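Serine/threonine-protein kinase PknI (Mycobacterium tuberculosis, PDB 5XLM) is a serine/threonine kinase that slows mycobacterial growth within the infected host, the present chain being its extracellular sensor domain. Local coordinates at residues I42-S47 and I166-V171; E114-P119 and T132-A137; A67-C72 and V182-P187; D37-I42 and N63-F68. All coordinates share one frame; numbering follows the deposited sequence.

Contact 1 of 4, residues I42-S47 and I166-V171; sequences IEIQRS and IRIPAV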
loop_
_atom_site.group_PDB
_atom_site.type_symbol
_atom_site.label_atom_id
_atom_site.label_comp_id
_atom_site.label_asym_id
_atom_site.label_seq_id
_atom_site.Cartn_x
_atom_site.Cartn_y
_atom_site.Cartn_z
ATOM N N ILE A 42 -1.369 -3.189 -6.855
ATOM C CA ILE A 42 -1.310 -1.806 -6.397
ATOM C C ILE A 42 -0.662 -0.972 -7.490
ATOM O O ILE A 42 0.451 -1.272 -7.936
ATOM C CB ILE A 42 -0.540 -1.676 -5.075
ATOM C CG1 ILE A 42 -1.217 -2.505 -3.982
ATOM C CG2 ILE A 42 -0.434 -0.214 -4.661
ATOM C CD1 ILE A 42 -0.571 -2.369 -2.617
ATOM N N GLU A 43 -1.359 0.072 -7.926
ATOM C CA GLU A 43 -0.852 0.998 -8.932
ATOM C C GLU A 43 -0.542 2.324 -8.251
ATOM O O GLU A 43 -1.449 3.001 -7.757
ATOM C CB GLU A 43 -1.852 1.185 -10.069
ATOM C CG GLU A 43 -1.332 2.068 -11.196
ATOM C CD GLU A 43 -2.339 2.248 -12.318
ATOM O OE1 GLU A 43 -3.526 2.502 -12.023
ATOM O OE2 GLU A 43 -1.943 2.126 -13.495
ATOM N N ILE A 44 0.737 2.683 -8.216
ATOM C CA ILE A 44 1.172 3.987 -7.732
ATOM C C ILE A 44 1.234 4.914 -8.941
ATOM O O ILE A 44 2.159 4.830 -9.752
ATOM C CB ILE A 44 2.524 3.898 -7.016
ATOM C CG1 ILE A 44 2.444 2.902 -5.860
ATOM C CG2 ILE A 44 2.948 5.263 -6.499
ATOM C CD1 ILE A 44 1.444 3.289 -4.790
ATOM N N GLN A 45 0.244 5.799 -9.064
ATOM C CA GLN A 45 0.066 6.603 -10.273
ATOM C C GLN A 45 0.908 7.872 -10.167
ATOM O O GLN A 45 0.419 8.969 -9.887
ATOM C CB GLN A 45 -1.408 6.910 -10.487
ATOM C CG GLN A 45 -2.268 5.663 -10.571
ATOM C CD GLN A 45 -3.743 5.978 -10.636
ATOM O OE1 GLN A 45 -4.184 7.037 -10.188
ATOM N NE2 GLN A 45 -4.520 5.060 -11.199
ATOM N N ARG A 46 2.208 7.707 -10.421
ATOM C CA ARG A 46 3.160 8.808 -10.341
ATOM C C ARG A 46 2.970 9.846 -11.440
ATOM O O ARG A 46 3.570 10.923 -11.358
ATOM C CB ARG A 46 4.592 8.264 -10.376
ATOM C CG ARG A 46 5.151 7.910 -9.001
ATOM C CD ARG A 46 6.527 7.263 -9.092
ATOM N NE ARG A 46 7.123 7.075 -7.771
ATOM C CZ ARG A 46 6.957 5.991 -7.020
ATOM N NH1 ARG A 46 7.535 5.911 -5.830
ATOM N NH2 ARG A 46 6.212 4.984 -7.460
ATOM N N SER A 47 2.148 9.563 -12.453
ATOM C CA SER A 47 1.824 10.580 -13.446
ATOM C C SER A 47 0.915 11.665 -12.888
ATOM O O SER A 47 0.672 12.660 -13.579
ATOM C CB SER A 47 1.166 9.942 -14.668
ATOM O OG SER A 47 -0.050 9.302 -14.320
ATOM N N ILE A 166 4.236 15.425 -0.580
ATOM C CA ILE A 166 4.083 14.841 -1.907
ATOM C C ILE A 166 2.965 13.808 -1.862
ATOM O O ILE A 166 2.982 12.895 -1.027
ATOM C CB ILE A 166 5.398 14.204 -2.383
ATOM C CG1 ILE A 166 6.541 15.215 -2.298
ATOM C CG2 ILE A 166 5.245 13.682 -3.798
ATOM C CD1 ILE A 166 7.874 14.666 -2.755
ATOM N N ARG A 167 1.996 13.947 -2.761
ATOM C CA ARG A 167 0.846 13.056 -2.828
ATOM C C ARG A 167 0.814 12.378 -4.189
ATOM O O ARG A 167 0.919 13.046 -5.223
ATOM C CB ARG A 167 -0.458 13.816 -2.578
ATOM C CG ARG A 167 -0.576 14.380 -1.173
ATOM C CD ARG A 167 -1.884 15.127 -0.978
ATOM N NE ARG A 167 -1.972 15.732 0.347
ATOM C CZ ARG A 167 -1.486 16.931 0.651
ATOM N NH1 ARG A 167 -0.871 17.654 -0.275
ATOM N NH2 ARG A 167 -1.608 17.408 1.881
ATOM N N ILE A 168 0.673 11.054 -4.182
ATOM C CA ILE A 168 0.625 10.258 -5.401
ATOM C C ILE A 168 -0.617 9.380 -5.327
ATOM O O ILE A 168 -0.721 8.533 -4.436
ATOM C CB ILE A 168 1.881 9.390 -5.583
ATOM C CG1 ILE A 168 3.145 10.233 -5.397
ATOM C CG2 ILE A 168 1.879 8.739 -6.952
ATOM C CD1 ILE A 168 4.329 9.457 -4.862
ATOM N N PRO A 169 -1.591 9.544 -6.226
ATOM C CA PRO A 169 -2.785 8.691 -6.182
ATOM C C PRO A 169 -2.427 7.220 -6.335
ATOM O O PRO A 169 -1.430 6.860 -6.965
ATOM C CB PRO A 169 -3.620 9.191 -7.365
ATOM C CG PRO A 169 -3.177 10.609 -7.554
ATOM C CD PRO A 169 -1.708 10.608 -7.237
ATOM N N ALA A 170 -3.254 6.365 -5.734
ATOM C CA ALA A 170 -3.008 4.930 -5.718
ATOM C C ALA A 170 -4.321 4.178 -5.864
ATOM O O ALA A 170 -5.357 4.610 -5.353
ATOM C CB ALA A 170 -2.300 4.497 -4.428
ATOM N N VAL A 171 -4.266 3.048 -6.566
ATOM C CA VAL A 171 -5.410 2.166 -6.755
ATOM C C VAL A 171 -4.975 0.746 -6.430
ATOM O O VAL A 171 -3.875 0.324 -6.804
ATOM C CB VAL A 171 -5.972 2.247 -8.193
ATOM C CG1 VAL A 171 -7.119 1.264 -8.381
ATOM C CG2 VAL A 171 -6.424 3.661 -8.512
#
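Gln45 lies across Pro169 and Val171, with its CG anti to its own carbonyl carbon (chi1 -57°) and the chain extended from there, which carries the amide over the opposing strand. Its NE2 comes within 3.6 Å of Val171 CG2, while OE1 sits 3.6 Å from Pro169 CB, Gln45 crossing Pro169 at about a right angle and Val171 at a slant. Polar partners fix the rotation of this amide. NE2 donates a straight bond (172°) to Glu43 OE1 at 2.9 Å, staying in the amide plane but meeting the carboxylate from above its plane; OE1 accepts from Lys48 NZ. On the face that carries Ile44 and Ala170, Ile44 and Ile168 meet obliquely through their CG2 methyls at 3.7 Å. The same Ile168 CG2 presses on the turning backbone, 3.3 Å from Gln45 O.

Three backbone bonds hold the antiparallel pair (axes at 164°): Glu43 N to Val171 O, 2.8 Å; Val171 N to Glu43 O, 3.1 Å; and Gln45 N to Pro169 O, 2.9 Å. Pro169 has no N-H to extend this ladder, and Gln45 centres an inverse gamma turn closed by Arg46 N and Ile44 O. The pairing joins the first and last long strands of the sheet, closing it into a barrel: strand 38-51 continues to 62-72 through Ile42–Thr64 and Ile44–Val62, and strand 165-174 to 146-154 through Ile166–Val152.

Contact 2 of 4, residues E114-P119 and T132-A137; sequences ETVQFP and TTQLLA
Val116 O is gripped twice by Thr132, by the backbone N at 2.9 Å and by OG1 at 2.8 Å, the two donors arriving from opposite faces of the carbonyl plane. A chi1 of 69° sets OG1 between the backbone N and the carbonyl carbon of Thr132, where it can turn back to this acceptor. Thr132 OG1 in turn receives a weak bond from Gln134 NE2 at 3.3 Å. The Gln134 amide is laid against Val116, its NE2 3.5 Å from Val116 CG1, with the two side chains at about a right angle. Phe118 extends the patch through CB, 3.7 Å from Thr132 CG2, although the ring is poorly ordered.

Beneath these groups is an antiparallel pair of neighbouring barrel strands, strongly twisted, with axes 120° apart. Val116 N bonds to Thr132 O at 3.0 Å and Gln134 N to Glu114 O at 3.1 Å; the return bond from Glu114 N to Gln134 O is weak. Glu114 CG brushes Gln134 O at 3.4 Å, and its carboxylate turns to a salt bridge with Arg98. Farther out, strand 146-154 flanks the other edge of 131-140 through Thr133–Thr153 backbone bonding, and Ile166 of strand 165-174 touches Phe118.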
loop_
_atom_site.group_PDB
_atom_site.type_symbol
_atom_site.label_atom_id
_atom_site.label_comp_id
_atom_site.label_asym_id
_atom_site.label_seq_id
_atom_site.Cartn_x
_atom_site.Cartn_y
_atom_site.Cartn_z
ATOM N N GLU A 114 6.937 5.433 7.762
ATOM C CA GLU A 114 8.294 4.912 7.798
ATOM C C GLU A 114 9.251 5.953 7.245
ATOM O O GLU A 114 8.965 6.598 6.232
ATOM C CB GLU A 114 8.412 3.600 7.008
ATOM C CG GLU A 114 7.767 3.626 5.632
ATOM C CD GLU A 114 7.790 2.268 4.947
ATOM O OE1 GLU A 114 7.593 2.215 3.713
ATOM O OE2 GLU A 114 8.007 1.252 5.644
ATOM N N THR A 115 10.383 6.117 7.925
ATOM C CA THR A 115 11.382 7.088 7.503
ATOM C C THR A 115 12.122 6.577 6.273
ATOM O O THR A 115 12.672 5.471 6.278
ATOM C CB THR A 115 12.366 7.366 8.640
ATOM O OG1 THR A 115 11.643 7.731 9.823
ATOM C CG2 THR A 115 13.309 8.498 8.264
ATOM N N VAL A 116 12.130 7.383 5.214
ATOM C CA VAL A 116 12.738 7.012 3.941
ATOM C C VAL A 116 13.535 8.201 3.420
ATOM O O VAL A 116 13.069 9.344 3.469
ATOM C CB VAL A 116 11.671 6.571 2.914
ATOM C CG1 VAL A 116 12.275 6.441 1.527
ATOM C CG2 VAL A 116 11.029 5.258 3.341
ATOM N N GLN A 117 14.741 7.930 2.926
ATOM C CA GLN A 117 15.592 8.978 2.381
ATOM C C GLN A 117 15.166 9.341 0.965
ATOM O O GLN A 117 14.781 8.477 0.171
ATOM C CB GLN A 117 17.056 8.539 2.396
ATOM C CG GLN A 117 17.660 8.466 3.786
ATOM C CD GLN A 117 17.652 9.810 4.490
ATOM O OE1 GLN A 117 17.825 10.854 3.860
ATOM N NE2 GLN A 117 17.444 9.791 5.801
ATOM N N PHE A 118 15.244 10.635 0.652
ATOM C CA PHE A 118 14.818 11.185 -0.628
ATOM C C PHE A 118 15.919 12.082 -1.180
ATOM O O PHE A 118 16.577 12.793 -0.408
ATOM C CB PHE A 118 13.511 11.977 -0.458
ATOM C CG PHE A 118 12.580 11.882 -1.635
ATOM C CD1 PHE A 118 11.958 10.684 -1.954
ATOM C CD2 PHE A 118 12.309 12.999 -2.409
ATOM C CE1 PHE A 118 11.094 10.600 -3.031
ATOM C CE2 PHE A 118 11.445 12.920 -3.485
ATOM C CZ PHE A 118 10.838 11.721 -3.796
ATOM N N PRO A 119 16.166 12.055 -2.507
ATOM C CA PRO A 119 17.216 12.800 -3.218
ATOM C C PRO A 119 17.490 14.210 -2.693
ATOM O O PRO A 119 18.620 14.476 -2.276
ATOM C CB PRO A 119 16.669 12.872 -4.650
ATOM C CG PRO A 119 15.686 11.713 -4.765
ATOM C CD PRO A 119 15.507 11.091 -3.404
ATOM N N THR A 132 12.214 11.698 4.968
ATOM C CA THR A 132 10.781 11.850 4.763
ATOM C C THR A 132 10.031 10.777 5.539
ATOM O O THR A 132 10.611 9.793 6.004
ATOM C CB THR A 132 10.397 11.754 3.276
ATOM O OG1 THR A 132 10.583 10.409 2.817
ATOM C CG2 THR A 132 11.248 12.686 2.427
ATOM N N THR A 133 8.725 10.984 5.677
ATOM C CA THR A 133 7.804 9.956 6.142
ATOM C C THR A 133 6.888 9.579 4.988
ATOM O O THR A 133 6.266 10.453 4.373
ATOM C CB THR A 133 6.974 10.431 7.339
ATOM O OG1 THR A 133 6.111 11.501 6.933
ATOM C CG2 THR A 133 7.877 10.905 8.465
ATOM N N GLN A 134 6.819 8.288 4.688
ATOM C CA GLN A 134 6.021 7.787 3.579
ATOM C C GLN A 134 5.028 6.754 4.089
ATOM O O GLN A 134 5.383 5.871 4.876
ATOM C CB GLN A 134 6.909 7.180 2.490
ATOM C CG GLN A 134 8.032 8.101 2.051
ATOM C CD GLN A 134 8.725 7.627 0.790
ATOM O OE1 GLN A 134 8.387 6.580 0.237
ATOM N NE2 GLN A 134 9.702 8.402 0.325
ATOM N N LEU A 135 3.781 6.879 3.646
ATOM C CA LEU A 135 2.741 5.937 4.027
ATOM C C LEU A 135 1.779 5.762 2.864
ATOM O O LEU A 135 1.701 6.602 1.964
ATOM C CB LEU A 135 1.992 6.396 5.288
ATOM C CG LEU A 135 1.358 7.791 5.346
ATOM C CD1 LEU A 135 -0.000 7.846 4.654
ATOM C CD2 LEU A 135 1.233 8.240 6.794
ATOM N N LEU A 136 1.040 4.659 2.901
ATOM C CA LEU A 136 0.008 4.360 1.919
ATOM C C LEU A 136 -1.351 4.375 2.604
ATOM O O LEU A 136 -1.533 3.741 3.648
ATOM C CB LEU A 136 0.252 3.002 1.260
ATOM C CG LEU A 136 -0.749 2.602 0.175
ATOM C CD1 LEU A 136 -0.739 3.616 -0.957
ATOM C CD2 LEU A 136 -0.456 1.205 -0.348
ATOM N N ALA A 137 -2.294 5.108 2.023
ATOM C CA ALA A 137 -3.674 5.116 2.484
ATOM C C ALA A 137 -4.544 4.531 1.384
ATOM O O ALA A 137 -4.424 4.925 0.221
ATOM C CB ALA A 137 -4.140 6.529 2.842
#

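Contact 3 of 4, residues A67-C72 and V182-P187; sequences AFRTSC and VTVPDP
Ala67 and Ser71 follow Val184 and Pro187 in roughly the same direction (32° between the two runs), yet with CA atoms 6.6 Å apart for Ala67–Val184 the backbones are too distant to pair as strands. The arrangement is a barrel strand, 62-72, covered on one side by the irregular C-terminal tail; Phe68, pointing the other way, packs on Phe100 and Met102 of the same barrel. At one end Val184 fits its CG2 against Ala67 CB at 3.6 Å and its CG1 against Ala67 O.

Arg69 carries the middle. A bend at chi3 (-78°) folds its end over the tail, and it slides past Val184 in the opposite direction. Val184 O lies over one face of the Arg69 guanidinium, 2.7 Å from Arg69 NH1, at an angle too poor for a hydrogen bond, while Val184 CB sits at the guanidinium edge, in plane. Asp186, poorly ordered, leaves OD2 4.0 Å from Arg69 NE, beyond a salt bridge, so any attraction is probably weak and electrostatic; its OD1 is bonded to Ala188 N. The aliphatic part of Arg69 also takes part, CG resting 3.6 Å from Pro187 CD. Next to Cys72, whose disulfide to Cys77 ties strands 62-72 and 77-83, Ser71 OG abuts Pro187 CG at 3.2 Å.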
loop_
_atom_site.group_PDB
_atom_site.type_symbol
_atom_site.label_atom_id
_atom_site.label_comp_id
_atom_site.label_asym_id
_atom_site.label_seq_id
_atom_site.Cartn_x
_atom_site.Cartn_y
_atom_site.Cartn_z
ATOM N N ALA A 67 0.463 -10.034 -1.838
ATOM C CA ALA A 67 -0.387 -11.046 -1.225
ATOM C C ALA A 67 -0.823 -10.522 0.138
ATOM O O ALA A 67 -0.003 -10.396 1.054
ATOM C CB ALA A 67 0.351 -12.378 -1.106
ATOM N N PHE A 68 -2.106 -10.202 0.264
ATOM C CA PHE A 68 -2.662 -9.615 1.475
ATOM C C PHE A 68 -3.318 -10.684 2.340
ATOM O O PHE A 68 -3.973 -11.598 1.828
ATOM C CB PHE A 68 -3.694 -8.535 1.137
ATOM C CG PHE A 68 -3.118 -7.156 0.976
ATOM C CD1 PHE A 68 -3.228 -6.224 1.996
ATOM C CD2 PHE A 68 -2.482 -6.785 -0.198
ATOM C CE1 PHE A 68 -2.708 -4.951 1.851
ATOM C CE2 PHE A 68 -1.959 -5.512 -0.347
ATOM C CZ PHE A 68 -2.072 -4.595 0.679
ATOM N N ARG A 69 -3.141 -10.561 3.653
ATOM C CA ARG A 69 -3.900 -11.339 4.620
ATOM C C ARG A 69 -4.281 -10.420 5.774
ATOM O O ARG A 69 -3.515 -9.525 6.147
ATOM C CB ARG A 69 -3.108 -12.562 5.117
ATOM C CG ARG A 69 -2.221 -12.295 6.313
ATOM C CD ARG A 69 -1.190 -13.391 6.532
ATOM N NE ARG A 69 -1.734 -14.592 7.161
ATOM C CZ ARG A 69 -1.603 -15.818 6.665
ATOM N NH1 ARG A 69 -0.939 -16.013 5.533
ATOM N NH2 ARG A 69 -2.127 -16.853 7.307
ATOM N N THR A 70 -5.476 -10.626 6.320
ATOM C CA THR A 70 -6.032 -9.745 7.337
ATOM C C THR A 70 -6.446 -10.555 8.556
ATOM O O THR A 70 -7.006 -11.647 8.426
ATOM C CB THR A 70 -7.235 -8.959 6.790
ATOM O OG1 THR A 70 -6.807 -8.111 5.716
ATOM C CG2 THR A 70 -7.870 -8.103 7.877
ATOM N N SER A 71 -6.153 -10.020 9.741
ATOM C CA SER A 71 -6.601 -10.600 10.999
ATOM C C SER A 71 -7.160 -9.490 11.877
ATOM O O SER A 71 -6.518 -8.449 12.053
ATOM C CB SER A 71 -5.458 -11.331 11.715
ATOM O OG SER A 71 -4.439 -10.431 12.107
ATOM N N CYS A 72 -8.356 -9.708 12.416
ATOM C CA CYS A 72 -9.062 -8.705 13.200
ATOM C C CYS A 72 -9.242 -9.187 14.630
ATOM O O CYS A 72 -9.604 -10.345 14.868
ATOM C CB CYS A 72 -10.436 -8.389 12.594
ATOM S SG CYS A 72 -10.436 -7.679 10.924
ATOM N N VAL A 182 2.974 -18.976 -1.714
ATOM C CA VAL A 182 3.588 -17.960 -0.865
ATOM C C VAL A 182 3.024 -18.052 0.547
ATOM O O VAL A 182 1.881 -18.472 0.763
ATOM C CB VAL A 182 3.390 -16.551 -1.465
ATOM C CG1 VAL A 182 1.964 -16.056 -1.242
ATOM C CG2 VAL A 182 4.405 -15.571 -0.887
ATOM N N THR A 183 3.847 -17.674 1.524
ATOM C CA THR A 183 3.439 -17.598 2.923
ATOM C C THR A 183 3.409 -16.129 3.321
ATOM O O THR A 183 4.458 -15.479 3.398
ATOM C CB THR A 183 4.385 -18.389 3.828
ATOM O OG1 THR A 183 5.636 -17.700 3.942
ATOM C CG2 THR A 183 4.632 -19.782 3.265
ATOM N N VAL A 184 2.213 -15.602 3.565
ATOM C CA VAL A 184 2.074 -14.226 4.030
ATOM C C VAL A 184 2.177 -14.239 5.550
ATOM O O VAL A 184 1.484 -15.031 6.205
ATOM C CB VAL A 184 0.751 -13.600 3.562
ATOM C CG1 VAL A 184 0.775 -12.089 3.762
ATOM C CG2 VAL A 184 0.477 -13.950 2.110
ATOM N N PRO A 185 3.030 -13.409 6.151
ATOM C CA PRO A 185 3.145 -13.402 7.618
ATOM C C PRO A 185 1.863 -12.884 8.254
ATOM O O PRO A 185 1.418 -11.773 7.964
ATOM C CB PRO A 185 4.329 -12.462 7.876
ATOM C CG PRO A 185 4.387 -11.589 6.665
ATOM C CD PRO A 185 3.957 -12.456 5.517
ATOM N N ASP A 186 1.266 -13.704 9.113
ATOM C CA ASP A 186 0.043 -13.325 9.808
ATOM C C ASP A 186 0.307 -12.088 10.656
ATOM O O ASP A 186 1.198 -12.119 11.520
ATOM C CB ASP A 186 -0.455 -14.479 10.676
ATOM C CG ASP A 186 -1.895 -14.297 11.134
ATOM O OD1 ASP A 186 -2.251 -13.194 11.600
ATOM O OD2 ASP A 186 -2.677 -15.266 11.028
ATOM N N PRO A 187 -0.417 -10.986 10.445
ATOM C CA PRO A 187 -0.166 -9.783 11.255
ATOM C C PRO A 187 -0.446 -9.991 12.727
ATOM O O PRO A 187 0.108 -9.258 13.554
ATOM C CB PRO A 187 -1.109 -8.739 10.644
ATOM C CG PRO A 187 -2.192 -9.549 9.985
ATOM C CD PRO A 187 -1.526 -10.800 9.493
#

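Contact 4 of 4, residues D37-I42 and N63-F68; sequences DGTYRI and NTWWAF
Tyr40 and Trp66 mark the middle of a regular antiparallel ladder between barrel strands 38-51 and 62-72, whose segments run at 152°. Backbone bonds are returned in both directions at three pairs, Gly38–Phe68, Tyr40–Trp66 and Ile42–Thr64; Tyr40 N to Trp66 O, 2.7 Å and 177°, is almost perfectly straight.

Aromatic and apolar contacts occupy both faces of the sheet. Where Arg41 and Trp65 project, the two side chains lie side by side, pointing the same way, and Arg41 CB makes a CH-pi contact over the five-membered ring, 3.8 Å from its centroid. The indole itself stacks with His89. Ile42 CD1, on the other side, lies over the face of Trp66, 3.5 Å from its CD1, and at the edge of the Phe68 ring. Tyr40 and Phe68 meet obliquely, centroids 5.2 Å apart and planes at 65°.

Polar side chains gather at the Asn63 end. Asn63 OD1 is 2.9 Å from both NE and NH2 of Arg41, approaching the guanidinium obliquely although the amide and guanidinium planes are nearly parallel. Trp66 NE1 donates to Thr64 OG1 at 2.8 Å, which helps fix the indole. One water bridges the strands, 2.7 Å from Thr64 OG1 and donating to Ile42 O at 3.1 Å.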
loop_
_atom_site.group_PDB
_atom_site.type_symbol
_atom_site.label_atom_id
_atom_site.label_comp_id
_atom_site.label_asym_id
_atom_site.label_seq_id
_atom_site.Cartn_x
_atom_site.Cartn_y
_atom_site.Cartn_z
ATOM N N ASP A 37 -7.795 -10.009 1.761
ATOM C CA ASP A 37 -7.246 -11.354 1.626
ATOM C C ASP A 37 -7.256 -11.745 0.158
ATOM O O ASP A 37 -8.307 -11.704 -0.489
ATOM C CB ASP A 37 -8.037 -12.369 2.457
ATOM C CG ASP A 37 -7.510 -12.496 3.873
ATOM O OD1 ASP A 37 -8.077 -11.853 4.782
ATOM O OD2 ASP A 37 -6.520 -13.232 4.072
ATOM N N GLY A 38 -6.093 -12.130 -0.359
ATOM C CA GLY A 38 -5.926 -12.536 -1.735
ATOM C C GLY A 38 -4.795 -11.781 -2.389
ATOM O O GLY A 38 -4.056 -11.029 -1.745
ATOM N N THR A 39 -4.654 -11.985 -3.695
ATOM C CA THR A 39 -3.647 -11.274 -4.469
ATOM C C THR A 39 -4.185 -9.908 -4.872
ATOM O O THR A 39 -5.278 -9.803 -5.439
ATOM C CB THR A 39 -3.253 -12.072 -5.711
ATOM O OG1 THR A 39 -2.712 -13.339 -5.313
ATOM C CG2 THR A 39 -2.213 -11.311 -6.525
ATOM N N TYR A 40 -3.417 -8.863 -4.579
ATOM C CA TYR A 40 -3.813 -7.493 -4.868
ATOM C C TYR A 40 -2.771 -6.816 -5.744
ATOM O O TYR A 40 -1.564 -6.999 -5.551
ATOM C CB TYR A 40 -4.014 -6.686 -3.579
ATOM C CG TYR A 40 -5.344 -6.931 -2.907
ATOM C CD1 TYR A 40 -5.557 -8.065 -2.134
ATOM C CD2 TYR A 40 -6.389 -6.025 -3.044
ATOM C CE1 TYR A 40 -6.771 -8.290 -1.518
ATOM C CE2 TYR A 40 -7.609 -6.242 -2.432
ATOM C CZ TYR A 40 -7.794 -7.375 -1.671
ATOM O OH TYR A 40 -9.005 -7.597 -1.058
ATOM N N ARG A 41 -3.250 -6.039 -6.709
ATOM C CA ARG A 41 -2.406 -5.253 -7.598
ATOM C C ARG A 41 -2.506 -3.791 -7.188
ATOM O O ARG A 41 -3.603 -3.223 -7.167
ATOM C CB ARG A 41 -2.828 -5.442 -9.054
ATOM C CG ARG A 41 -2.370 -4.344 -9.996
ATOM C CD ARG A 41 -2.823 -4.637 -11.417
ATOM N NE ARG A 41 -2.713 -3.468 -12.282
ATOM C CZ ARG A 41 -3.707 -2.617 -12.509
ATOM N NH1 ARG A 41 -4.888 -2.804 -11.933
ATOM N NH2 ARG A 41 -3.522 -1.576 -13.312
ATOM N N ILE A 42 -1.369 -3.189 -6.855
ATOM C CA ILE A 42 -1.310 -1.806 -6.397
ATOM C C ILE A 42 -0.662 -0.972 -7.490
ATOM O O ILE A 42 0.451 -1.272 -7.936
ATOM C CB ILE A 42 -0.540 -1.676 -5.075
ATOM C CG1 ILE A 42 -1.217 -2.505 -3.982
ATOM C CG2 ILE A 42 -0.434 -0.214 -4.661
ATOM C CD1 ILE A 42 -0.571 -2.369 -2.617
ATOM N N ASN A 63 2.913 -0.418 -11.365
ATOM C CA ASN A 63 2.088 -1.479 -10.805
ATOM C C ASN A 63 2.963 -2.505 -10.096
ATOM O O ASN A 63 4.031 -2.876 -10.593
ATOM C CB ASN A 63 1.267 -2.175 -11.892
ATOM C CG ASN A 63 0.261 -1.255 -12.548
ATOM O OD1 ASN A 63 -0.894 -1.181 -12.130
ATOM N ND2 ASN A 63 0.694 -0.549 -13.584
ATOM N N THR A 64 2.501 -2.957 -8.932
ATOM C CA THR A 64 3.146 -4.025 -8.181
ATOM C C THR A 64 2.066 -4.951 -7.641
ATOM O O THR A 64 0.903 -4.563 -7.503
ATOM C CB THR A 64 4.005 -3.485 -7.027
ATOM O OG1 THR A 64 3.213 -2.628 -6.197
ATOM C CG2 THR A 64 5.200 -2.708 -7.561
ATOM N N TRP A 65 2.458 -6.184 -7.337
ATOM C CA TRP A 65 1.522 -7.200 -6.880
ATOM C C TRP A 65 1.883 -7.660 -5.476
ATOM O O TRP A 65 3.061 -7.828 -5.146
ATOM C CB TRP A 65 1.485 -8.388 -7.844
ATOM C CG TRP A 65 0.653 -8.100 -9.052
ATOM C CD1 TRP A 65 -0.646 -8.466 -9.257
ATOM C CD2 TRP A 65 1.050 -7.359 -10.210
ATOM N NE1 TRP A 65 -1.077 -8.010 -10.480
ATOM C CE2 TRP A 65 -0.055 -7.325 -11.083
ATOM C CE3 TRP A 65 2.236 -6.727 -10.598
ATOM C CZ2 TRP A 65 -0.011 -6.686 -12.319
ATOM C CZ3 TRP A 65 2.278 -6.090 -11.828
ATOM C CH2 TRP A 65 1.161 -6.074 -12.673
ATOM N N TRP A 66 0.853 -7.862 -4.656
ATOM C CA TRP A 66 1.023 -8.154 -3.243
ATOM C C TRP A 66 0.051 -9.246 -2.825
ATOM O O TRP A 66 -1.042 -9.374 -3.383
ATOM C CB TRP A 66 0.801 -6.898 -2.388
ATOM C CG TRP A 66 1.696 -5.752 -2.757
ATOM C CD1 TRP A 66 1.538 -4.891 -3.804
ATOM C CD2 TRP A 66 2.886 -5.342 -2.076
ATOM N NE1 TRP A 66 2.559 -3.973 -3.821
ATOM C CE2 TRP A 66 3.399 -4.226 -2.768
ATOM C CE3 TRP A 66 3.566 -5.809 -0.947
ATOM C CZ2 TRP A 66 4.563 -3.573 -2.370
ATOM C CZ3 TRP A 66 4.721 -5.157 -0.552
ATOM C CH2 TRP A 66 5.209 -4.051 -1.262
ATOM N N ALA A 67 0.463 -10.034 -1.838
ATOM C CA ALA A 67 -0.387 -11.046 -1.225
ATOM C C ALA A 67 -0.823 -10.522 0.138
ATOM O O ALA A 67 -0.003 -10.396 1.054
ATOM C CB ALA A 67 0.351 -12.378 -1.106
ATOM N N PHE A 68 -2.106 -10.202 0.264
ATOM C CA PHE A 68 -2.662 -9.615 1.475
ATOM C C PHE A 68 -3.318 -10.684 2.340
ATOM O O PHE A 68 -3.973 -11.598 1.828
ATOM C CB PHE A 68 -3.694 -8.535 1.137
ATOM C CG PHE A 68 -3.118 -7.156 0.976
ATOM C CD1 PHE A 68 -3.228 -6.224 1.996
ATOM C CD2 PHE A 68 -2.482 -6.785 -0.198
ATOM C CE1 PHE A 68 -2.708 -4.951 1.851
ATOM C CE2 PHE A 68 -1.959 -5.512 -0.347
ATOM C CZ PHE A 68 -2.072 -4.595 0.679
HETATM O O HOH W 1 3.200 -0.080 -7.224
#

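In the fold
Contacts 1, 2 and 4 are strand pairings at different places round one barrel, and contact 3 lays the C-terminal tail on it. Ile42 ties three of them together: it belongs to contacts 1 and 4, and its CD1 lies 4.2 Å from Leu136 CD2 of contact 2, although the centres of contacts 2 and 4 are about 20 Å apart. Contacts 1 and 2 also meet where Ala170 CB approaches Leu136 CD1 at 3.9 Å. Contacts 3 and 4 share Ala67 and Phe68, with centres about 11 Å apart, and Asp37 OD1 probably accepts from Thr70 N at 3.3 Å. Contacts 2 and 3 do not touch, their nearest atoms being about 6 Å apart.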